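KLLA0E08119p (Kluyveromyces lactis, PDB 3VA7) probably catalyses the biotin-dependent carboxylation of urea with bicarbonate and ATP, this chain being the carboxylase part of a larger enzyme that probably also hydrolyses the allophanate product. Local coordinates at residues A[725-733]-A[884-892]; A[747-755]-A[987-995]. All coordinates share one frame; numbering follows the deposited sequence.

Contact 1 of 2, residues A[725-733]-A[884-892]; sequences NAHDYVYSL and SQGVRSVLI. With BTI (5-(hexahydro-2-oxo-1H-thieno[3,4-D]imidazol-6-yl)pentanal), chain B.
The carbonyl oxygen of Asp728 is gripped twice. Val887 N donates to Asp728 O over 2.9 Å in a nearly straight bond (167° at the hydrogen). Water 2 donates to the same Asp728 O at 2.6 Å. Water 2 also accepts from Arg888 N at 2.9 Å and lies 2.8 Å from Ser889 OG. That hydroxyl, set between its own backbone N and carbonyl carbon (chi1 76°), faces the CB of Tyr729 and serves a second bridge as well: water 3 accepts from Val730 N at 3.0 Å, donates to Ser884 O and is 2.6 Å from Ser889 OG. The receiving side is the turn of a beta hairpin, strands 880-885 and 889-894, in the carboxyltransferase C and D subdomain range; strand 725-730 of the A and B range is laid across it. Further out, water 1 joins His727 O to Arg888 NH1, while Arg888 NE turns to Tyr852 O. Past these waters the contact becomes apolar. Val730 puts CG2 over the hairpin, 3.6 Å from Ser884 O, and its CG1 is 4.2 Å from Leu891 CD2, the two side chains crossing at a slant. Leu891 CD2 also reaches the carbonyl of Tyr731, a biotin-pocket residue whose side chain sets off away from the hairpin. The Asp728 carboxylate is held by Tyr1044 and Lys1012.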
loop_
_atom_site.group_PDB
_atom_site.type_symbol
_atom_site.label_atom_id
_atom_site.label_comp_id
_atom_site.label_asym_id
_atom_site.label_seq_id
_atom_site.Cartn_x
_atom_site.Cartn_y
_atom_site.Cartn_z
ATOM N N ASN A 725 29.020 14.460 -2.853
ATOM C CA ASN A 725 27.973 14.512 -3.871
ATOM C C ASN A 725 28.505 13.958 -5.195
ATOM O O ASN A 725 29.611 14.289 -5.610
ATOM C CB ASN A 725 27.501 15.966 -4.065
ATOM C CG ASN A 725 26.726 16.520 -2.872
ATOM O OD1 ASN A 725 26.790 16.010 -1.734
ATOM N ND2 ASN A 725 25.987 17.588 -3.127
ATOM N N ALA A 726 27.673 13.175 -5.882
ATOM C CA ALA A 726 28.083 12.362 -7.006
ATOM C C ALA A 726 26.992 12.431 -8.020
ATOM O O ALA A 726 25.813 12.558 -7.659
ATOM C CB ALA A 726 28.270 10.900 -6.548
ATOM N N HIS A 727 27.365 12.353 -9.301
ATOM C CA HIS A 727 26.341 12.208 -10.322
ATOM C C HIS A 727 25.555 10.923 -10.007
ATOM O O HIS A 727 26.087 9.815 -9.952
ATOM C CB HIS A 727 26.942 12.207 -11.723
ATOM C CG HIS A 727 27.504 13.533 -12.138
ATOM N ND1 HIS A 727 26.753 14.497 -12.789
ATOM C CD2 HIS A 727 28.745 14.060 -11.988
ATOM C CE1 HIS A 727 27.522 15.537 -13.046
ATOM N NE2 HIS A 727 28.727 15.306 -12.558
ATOM N N ASP A 728 24.281 11.103 -9.750
ATOM C CA ASP A 728 23.426 10.030 -9.235
ATOM C C ASP A 728 23.612 8.741 -10.038
ATOM O O ASP A 728 23.676 8.784 -11.292
ATOM C CB ASP A 728 21.955 10.508 -9.157
ATOM C CG ASP A 728 21.796 11.801 -8.325
ATOM O OD1 ASP A 728 20.846 11.869 -7.516
ATOM O OD2 ASP A 728 22.651 12.737 -8.453
ATOM N N TYR A 729 23.761 7.630 -9.289
ATOM C CA TYR A 729 24.139 6.297 -9.788
ATOM C C TYR A 729 23.460 5.383 -8.814
ATOM O O TYR A 729 23.050 5.843 -7.748
ATOM C CB TYR A 729 25.689 6.072 -9.778
ATOM C CG TYR A 729 26.247 6.057 -8.378
ATOM C CD1 TYR A 729 26.625 7.222 -7.763
ATOM C CD2 TYR A 729 26.324 4.875 -7.655
ATOM C CE1 TYR A 729 27.114 7.229 -6.459
ATOM C CE2 TYR A 729 26.820 4.848 -6.372
ATOM C CZ TYR A 729 27.197 6.037 -5.749
ATOM O OH TYR A 729 27.653 6.031 -4.427
ATOM N N VAL A 730 23.339 4.108 -9.151
ATOM C CA VAL A 730 22.497 3.186 -8.371
ATOM C C VAL A 730 23.351 2.476 -7.365
ATOM O O VAL A 730 24.507 2.113 -7.639
ATOM C CB VAL A 730 21.735 2.205 -9.216
ATOM C CG1 VAL A 730 20.778 1.384 -8.349
ATOM C CG2 VAL A 730 20.947 2.973 -10.321
ATOM N N TYR A 731 22.830 2.349 -6.171
ATOM C CA TYR A 731 23.649 1.914 -5.076
ATOM C C TYR A 731 23.491 0.422 -4.944
ATOM O O TYR A 731 22.512 -0.166 -5.420
ATOM C CB TYR A 731 23.120 2.478 -3.764
ATOM C CG TYR A 731 23.217 3.940 -3.558
ATOM C CD1 TYR A 731 24.154 4.711 -4.223
ATOM C CD2 TYR A 731 22.392 4.560 -2.622
ATOM C CE1 TYR A 731 24.248 6.129 -3.976
ATOM C CE2 TYR A 731 22.465 5.919 -2.362
ATOM C CZ TYR A 731 23.385 6.708 -3.015
ATOM O OH TYR A 731 23.440 8.067 -2.699
ATOM N N SER A 732 24.383 -0.163 -4.173
ATOM C CA SER A 732 24.277 -1.586 -3.855
ATOM C C SER A 732 23.622 -1.824 -2.511
ATOM O O SER A 732 23.930 -1.136 -1.541
ATOM C CB SER A 732 25.689 -2.182 -3.813
ATOM O OG SER A 732 26.258 -2.170 -5.113
ATOM N N LEU A 733 22.739 -2.809 -2.439
ATOM C CA LEU A 733 22.340 -3.332 -1.143
ATOM C C LEU A 733 23.592 -3.530 -0.267
ATOM O O LEU A 733 24.601 -4.194 -0.671
ATOM C CB LEU A 733 21.631 -4.633 -1.329
ATOM C CG LEU A 733 20.125 -4.673 -1.178
ATOM C CD1 LEU A 733 19.471 -3.333 -0.715
ATOM C CD2 LEU A 733 19.480 -5.239 -2.472
ATOM N N SER A 884 20.875 -1.609 -13.786
ATOM C CA SER A 884 20.189 -0.428 -13.274
ATOM C C SER A 884 20.765 0.900 -13.743
ATOM O O SER A 884 21.845 1.251 -13.322
ATOM C CB SER A 884 20.232 -0.511 -11.766
ATOM O OG SER A 884 19.414 -1.587 -11.405
ATOM N N GLN A 885 20.044 1.628 -14.608
ATOM C CA GLN A 885 20.499 2.947 -15.136
ATOM C C GLN A 885 20.613 4.110 -14.128
ATOM O O GLN A 885 19.628 4.443 -13.419
ATOM C CB GLN A 885 19.574 3.441 -16.241
ATOM C CG GLN A 885 20.245 3.466 -17.495
ATOM C CD GLN A 885 19.693 4.401 -18.537
ATOM O OE1 GLN A 885 20.297 5.441 -18.825
ATOM N NE2 GLN A 885 18.619 3.975 -19.207
ATOM N N GLY A 886 21.800 4.729 -14.107
ATOM C CA GLY A 886 21.983 6.011 -13.459
ATOM C C GLY A 886 22.378 7.101 -14.459
ATOM O O GLY A 886 22.275 6.920 -15.664
ATOM N N VAL A 887 22.892 8.217 -13.973
ATOM C CA VAL A 887 23.100 9.357 -14.834
ATOM C C VAL A 887 24.211 9.128 -15.852
ATOM O O VAL A 887 24.061 9.483 -17.026
ATOM C CB VAL A 887 23.353 10.629 -14.012
ATOM C CG1 VAL A 887 24.021 11.723 -14.894
ATOM C CG2 VAL A 887 22.011 11.078 -13.341
ATOM N N ARG A 888 25.302 8.518 -15.416
ATOM C CA ARG A 888 26.423 8.282 -16.307
ATOM C C ARG A 888 27.032 6.869 -16.026
ATOM O O ARG A 888 28.198 6.601 -16.300
ATOM C CB ARG A 888 27.466 9.377 -16.061
ATOM C CG ARG A 888 28.011 9.338 -14.660
ATOM C CD ARG A 888 29.061 10.366 -14.500
ATOM N NE ARG A 888 30.423 9.853 -14.642
ATOM C CZ ARG A 888 31.163 9.379 -13.652
ATOM N NH1 ARG A 888 30.697 9.292 -12.429
ATOM N NH2 ARG A 888 32.396 8.982 -13.903
ATOM N N SER A 889 26.217 5.987 -15.464
ATOM C CA SER A 889 26.675 4.723 -14.979
ATOM C C SER A 889 25.541 3.714 -15.093
ATOM O O SER A 889 24.384 4.068 -15.418
ATOM C CB SER A 889 27.087 4.868 -13.528
ATOM O OG SER A 889 25.869 4.912 -12.786
ATOM N N VAL A 890 25.865 2.448 -14.832
ATOM C CA VAL A 890 24.825 1.424 -14.758
ATOM C C VAL A 890 25.334 0.406 -13.812
ATOM O O VAL A 890 26.538 0.085 -13.778
ATOM C CB VAL A 890 24.485 0.741 -16.163
ATOM C CG1 VAL A 890 25.798 0.275 -16.901
ATOM C CG2 VAL A 890 23.479 -0.442 -16.010
ATOM N N LEU A 891 24.445 -0.108 -13.002
ATOM C CA LEU A 891 24.917 -1.059 -12.035
ATOM C C LEU A 891 24.454 -2.431 -12.507
ATOM O O LEU A 891 23.297 -2.611 -12.870
ATOM C CB LEU A 891 24.382 -0.693 -10.660
ATOM C CG LEU A 891 24.717 -1.680 -9.571
ATOM C CD1 LEU A 891 26.175 -1.525 -9.144
ATOM C CD2 LEU A 891 23.745 -1.525 -8.437
ATOM N N ILE A 892 25.377 -3.379 -12.503
ATOM C CA ILE A 892 25.123 -4.682 -13.015
ATOM C C ILE A 892 25.154 -5.695 -11.899
ATOM O O ILE A 892 26.208 -5.877 -11.248
ATOM C CB ILE A 892 26.208 -5.008 -14.021
ATOM C CG1 ILE A 892 25.904 -4.250 -15.294
ATOM C CG2 ILE A 892 26.209 -6.502 -14.354
ATOM C CD1 ILE A 892 27.020 -3.691 -15.872
HETATM C C11 BTI B . 17.966 6.603 6.896
HETATM O O11 BTI B . 17.887 7.863 7.038
HETATM C C10 BTI B . 18.486 5.880 5.617
HETATM C C9 BTI B . 18.798 6.894 4.518
HETATM C C8 BTI B . 19.602 6.371 3.335
HETATM C C7 BTI B . 20.327 7.451 2.507
HETATM C C2 BTI B . 19.469 8.625 2.086
HETATM S S1 BTI B . 18.083 8.148 1.095
HETATM C C6 BTI B . 17.921 9.724 0.335
HETATM C C5 BTI B . 19.273 10.402 0.363
HETATM N N3 BTI B . 19.766 10.156 -0.967
HETATM C C3 BTI B . 20.758 9.306 -0.952
HETATM O O3 BTI B . 21.424 8.948 -2.031
HETATM N N2 BTI B . 21.040 8.891 0.266
HETATM C C4 BTI B . 20.253 9.623 1.251
HETATM O O HOH W 1 27.894 8.770 -11.403
HETATM O O HOH W 2 25.633 7.746 -12.612
HETATM O O HOH W 3 23.871 3.409 -11.991
#

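Contact 2 of 2, residues A[747-755]-A[987-995]; sequences TCDGPSLGG and LGLGDVFLG. With BTI (5-(hexahydro-2-oxo-1H-thieno[3,4-D]imidazol-6-yl)pentanal), chain B; URE (urea), chain C.
The carboxyltransferase site, with biotin and urea bound, is walled here by Pro751, Gly754 and Gly755 on one segment and by Asp991 and Val992 on the other. Gly755 N donates to the ureido oxygen O3 of biotin over 3.1 Å (144° at the hydrogen), and the Pro751 ring lies beside the thiophane, its CG 3.6 Å from biotin S1. Pro751 CB also packs on Val992 CG2, and Phe993 runs alongside the proline, both side chains pointing the same way. With CG anti to the carbonyl carbon (chi1 -55°), Phe993 brings its ring to the end of the 747-750 type I turn, where Asp749 O sits at the ring edge, 3.3 Å from Phe993 CE2. Next along the chain, strand 753-754, from the A and B subdomain range, meets the loop that follows strand 984-989 of the C and D range, a loop containing a cis peptide between Asp991 and Val992. Leu753 N donates to Gly990 O at 3.0 Å, a bent bond that comes from above the carbonyl plane. The Leu753 side chain reaches over the backbone of Gly988 and Leu989, CD1 being 3.5 Å from Gly988 C, and CD1 also touches Asp991 CB at 3.8 Å. Water 4 donates to Leu989 O at 2.7 Å and bonds Ser752 OG, which has a second partner in Trp499 O. Asp991 OD1 is 3.2 Å from the urea oxygen O. Replacing Asp991 by an alanine would probably leave the urea oxygen without the carboxylate beside it and open a gap between Leu753 and the urea. The next residue, Val992, brings CG1 toward biotin C6.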
loop_
_atom_site.group_PDB
_atom_site.type_symbol
_atom_site.label_atom_id
_atom_site.label_comp_id
_atom_site.label_asym_id
_atom_site.label_seq_id
_atom_site.Cartn_x
_atom_site.Cartn_y
_atom_site.Cartn_z
ATOM N N THR A 747 19.942 -0.667 3.671
ATOM C CA THR A 747 19.441 -2.001 3.966
ATOM C C THR A 747 18.216 -2.363 3.105
ATOM O O THR A 747 17.904 -1.665 2.156
ATOM C CB THR A 747 19.102 -2.074 5.455
ATOM O OG1 THR A 747 18.183 -0.968 5.784
ATOM C CG2 THR A 747 20.447 -2.033 6.322
ATOM N N CYS A 748 17.493 -3.426 3.435
ATOM C CA CYS A 748 16.469 -3.959 2.508
ATOM C C CYS A 748 15.252 -3.086 2.161
ATOM O O CYS A 748 14.571 -3.373 1.194
ATOM C CB CYS A 748 16.012 -5.351 2.928
ATOM S SG CYS A 748 15.192 -5.325 4.548
ATOM N N ASP A 749 14.934 -2.073 2.963
ATOM C CA ASP A 749 13.910 -1.073 2.546
ATOM C C ASP A 749 14.555 0.194 2.004
ATOM O O ASP A 749 13.951 1.267 2.071
ATOM C CB ASP A 749 12.982 -0.692 3.662
ATOM C CG ASP A 749 11.887 -1.712 3.871
ATOM O OD1 ASP A 749 11.734 -2.637 3.005
ATOM O OD2 ASP A 749 11.199 -1.586 4.933
ATOM N N GLY A 750 15.764 0.066 1.473
ATOM C CA GLY A 750 16.625 1.233 1.281
ATOM C C GLY A 750 16.635 1.852 -0.108
ATOM O O GLY A 750 16.033 1.289 -1.040
ATOM N N PRO A 751 17.260 3.034 -0.241
ATOM C CA PRO A 751 17.269 3.726 -1.519
ATOM C C PRO A 751 18.229 3.055 -2.560
ATOM O O PRO A 751 19.204 2.399 -2.221
ATOM C CB PRO A 751 17.806 5.115 -1.153
ATOM C CG PRO A 751 18.823 4.809 -0.063
ATOM C CD PRO A 751 18.159 3.673 0.737
ATOM N N SER A 752 18.008 3.397 -3.800
ATOM C CA SER A 752 18.530 2.705 -4.942
ATOM C C SER A 752 19.317 3.739 -5.757
ATOM O O SER A 752 20.549 3.806 -5.595
ATOM C CB SER A 752 17.333 2.061 -5.641
ATOM O OG SER A 752 17.038 2.664 -6.855
ATOM N N LEU A 753 18.668 4.600 -6.547
ATOM C CA LEU A 753 19.412 5.643 -7.303
ATOM C C LEU A 753 19.659 6.840 -6.392
ATOM O O LEU A 753 18.687 7.483 -5.982
ATOM C CB LEU A 753 18.525 6.157 -8.427
ATOM C CG LEU A 753 19.111 6.537 -9.792
ATOM C CD1 LEU A 753 18.131 7.423 -10.600
ATOM C CD2 LEU A 753 20.542 7.011 -9.888
ATOM N N GLY A 754 20.911 7.191 -6.108
ATOM C CA GLY A 754 21.179 8.161 -5.051
ATOM C C GLY A 754 22.329 9.050 -5.443
ATOM O O GLY A 754 23.010 8.731 -6.411
ATOM N N GLY A 755 22.558 10.140 -4.699
ATOM C CA GLY A 755 23.376 11.255 -5.168
ATOM C C GLY A 755 24.707 11.419 -4.427
ATOM O O GLY A 755 25.357 12.475 -4.581
ATOM N N LEU A 987 16.705 10.723 -16.364
ATOM C CA LEU A 987 17.903 9.959 -16.692
ATOM C C LEU A 987 17.946 8.545 -16.089
ATOM O O LEU A 987 18.646 7.674 -16.625
ATOM C CB LEU A 987 19.146 10.730 -16.290
ATOM C CG LEU A 987 19.290 12.108 -16.941
ATOM C CD1 LEU A 987 20.520 12.865 -16.406
ATOM C CD2 LEU A 987 19.279 12.003 -18.478
ATOM N N GLY A 988 17.224 8.341 -14.974
ATOM C CA GLY A 988 17.135 7.073 -14.218
ATOM C C GLY A 988 15.930 7.073 -13.249
ATOM O O GLY A 988 15.325 8.117 -13.021
ATOM N N LEU A 989 15.552 5.920 -12.706
ATOM C CA LEU A 989 14.424 5.835 -11.760
ATOM C C LEU A 989 14.852 5.404 -10.373
ATOM O O LEU A 989 15.895 4.780 -10.176
ATOM C CB LEU A 989 13.363 4.888 -12.273
ATOM C CG LEU A 989 12.842 5.083 -13.698
ATOM C CD1 LEU A 989 11.768 4.082 -13.980
ATOM C CD2 LEU A 989 12.299 6.468 -13.964
ATOM N N GLY A 990 14.045 5.759 -9.391
ATOM C CA GLY A 990 14.281 5.432 -7.965
ATOM C C GLY A 990 15.230 6.367 -7.271
ATOM O O GLY A 990 16.028 5.927 -6.460
ATOM N N ASP A 991 15.173 7.658 -7.621
ATOM C CA ASP A 991 15.879 8.727 -6.866
ATOM C C ASP A 991 14.849 9.627 -6.137
ATOM O O ASP A 991 14.538 10.721 -6.602
ATOM C CB ASP A 991 16.625 9.578 -7.850
ATOM C CG ASP A 991 17.884 10.176 -7.267
ATOM O OD1 ASP A 991 17.982 10.332 -6.012
ATOM O OD2 ASP A 991 18.781 10.501 -8.093
ATOM N N VAL A 992 14.262 9.165 -5.046
ATOM C CA VAL A 992 14.653 7.932 -4.359
ATOM C C VAL A 992 13.298 7.256 -4.096
ATOM O O VAL A 992 12.311 7.933 -3.748
ATOM C CB VAL A 992 15.484 8.402 -3.161
ATOM C CG1 VAL A 992 14.684 8.735 -1.929
ATOM C CG2 VAL A 992 16.723 7.670 -2.958
ATOM N N PHE A 993 13.206 5.967 -4.429
ATOM C CA PHE A 993 12.007 5.101 -4.201
ATOM C C PHE A 993 10.953 5.218 -5.227
ATOM O O PHE A 993 10.716 6.275 -5.771
ATOM C CB PHE A 993 11.347 5.281 -2.803
ATOM C CG PHE A 993 12.315 5.077 -1.666
ATOM C CD1 PHE A 993 12.912 6.164 -1.047
ATOM C CD2 PHE A 993 12.693 3.766 -1.272
ATOM C CE1 PHE A 993 13.854 5.968 -0.039
ATOM C CE2 PHE A 993 13.626 3.557 -0.273
ATOM C CZ PHE A 993 14.212 4.655 0.358
ATOM N N LEU A 994 10.255 4.108 -5.381
ATOM C CA LEU A 994 9.118 3.927 -6.263
ATOM C C LEU A 994 9.147 4.791 -7.535
ATOM O O LEU A 994 8.309 5.641 -7.757
ATOM C CB LEU A 994 7.839 4.049 -5.461
ATOM C CG LEU A 994 7.885 3.330 -4.090
ATOM C CD1 LEU A 994 6.591 3.645 -3.315
ATOM C CD2 LEU A 994 8.111 1.838 -4.132
ATOM N N GLY A 995 10.148 4.562 -8.367
ATOM C CA GLY A 995 10.213 5.224 -9.663
ATOM C C GLY A 995 10.398 6.742 -9.664
ATOM O O GLY A 995 10.189 7.410 -10.719
HETATM C C11 BTI B . 17.966 6.603 6.896
HETATM O O11 BTI B . 17.887 7.863 7.038
HETATM C C10 BTI B . 18.486 5.880 5.617
HETATM C C9 BTI B . 18.798 6.894 4.518
HETATM C C8 BTI B . 19.602 6.371 3.335
HETATM C C7 BTI B . 20.327 7.451 2.507
HETATM C C2 BTI B . 19.469 8.625 2.086
HETATM S S1 BTI B . 18.083 8.148 1.095
HETATM C C6 BTI B . 17.921 9.724 0.335
HETATM C C5 BTI B . 19.273 10.402 0.363
HETATM N N3 BTI B . 19.766 10.156 -0.967
HETATM C C3 BTI B . 20.758 9.306 -0.952
HETATM O O3 BTI B . 21.424 8.948 -2.031
HETATM N N2 BTI B . 21.040 8.891 0.266
HETATM C C4 BTI B . 20.253 9.623 1.251
HETATM C C URE C . 17.134 12.455 -3.072
HETATM O O URE C . 16.380 12.392 -4.076
HETATM N N1 URE C . 16.729 12.924 -1.918
HETATM N N2 URE C . 18.423 12.090 -3.028
HETATM O O HOH W 4 16.995 2.507 -9.339
#

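How the contacts relate
The centres of contacts 1 and 2 are about 9 Å apart, and their segments alternate along the chain: 725-733, 747-755, 884-892, 987-995. The first two belong to the carboxyltransferase A and B subdomain range and the last two to the C and D range, so both contacts close the same interface between the two halves. They are joined directly, because strands 725-730 and 753-754 pair antiparallel, with Ala726 N probably bonded to Gly755 O. Both contacts reach biotin, and contact 2 touches urea too, which places the carboxyl-transfer site where the subdomains meet.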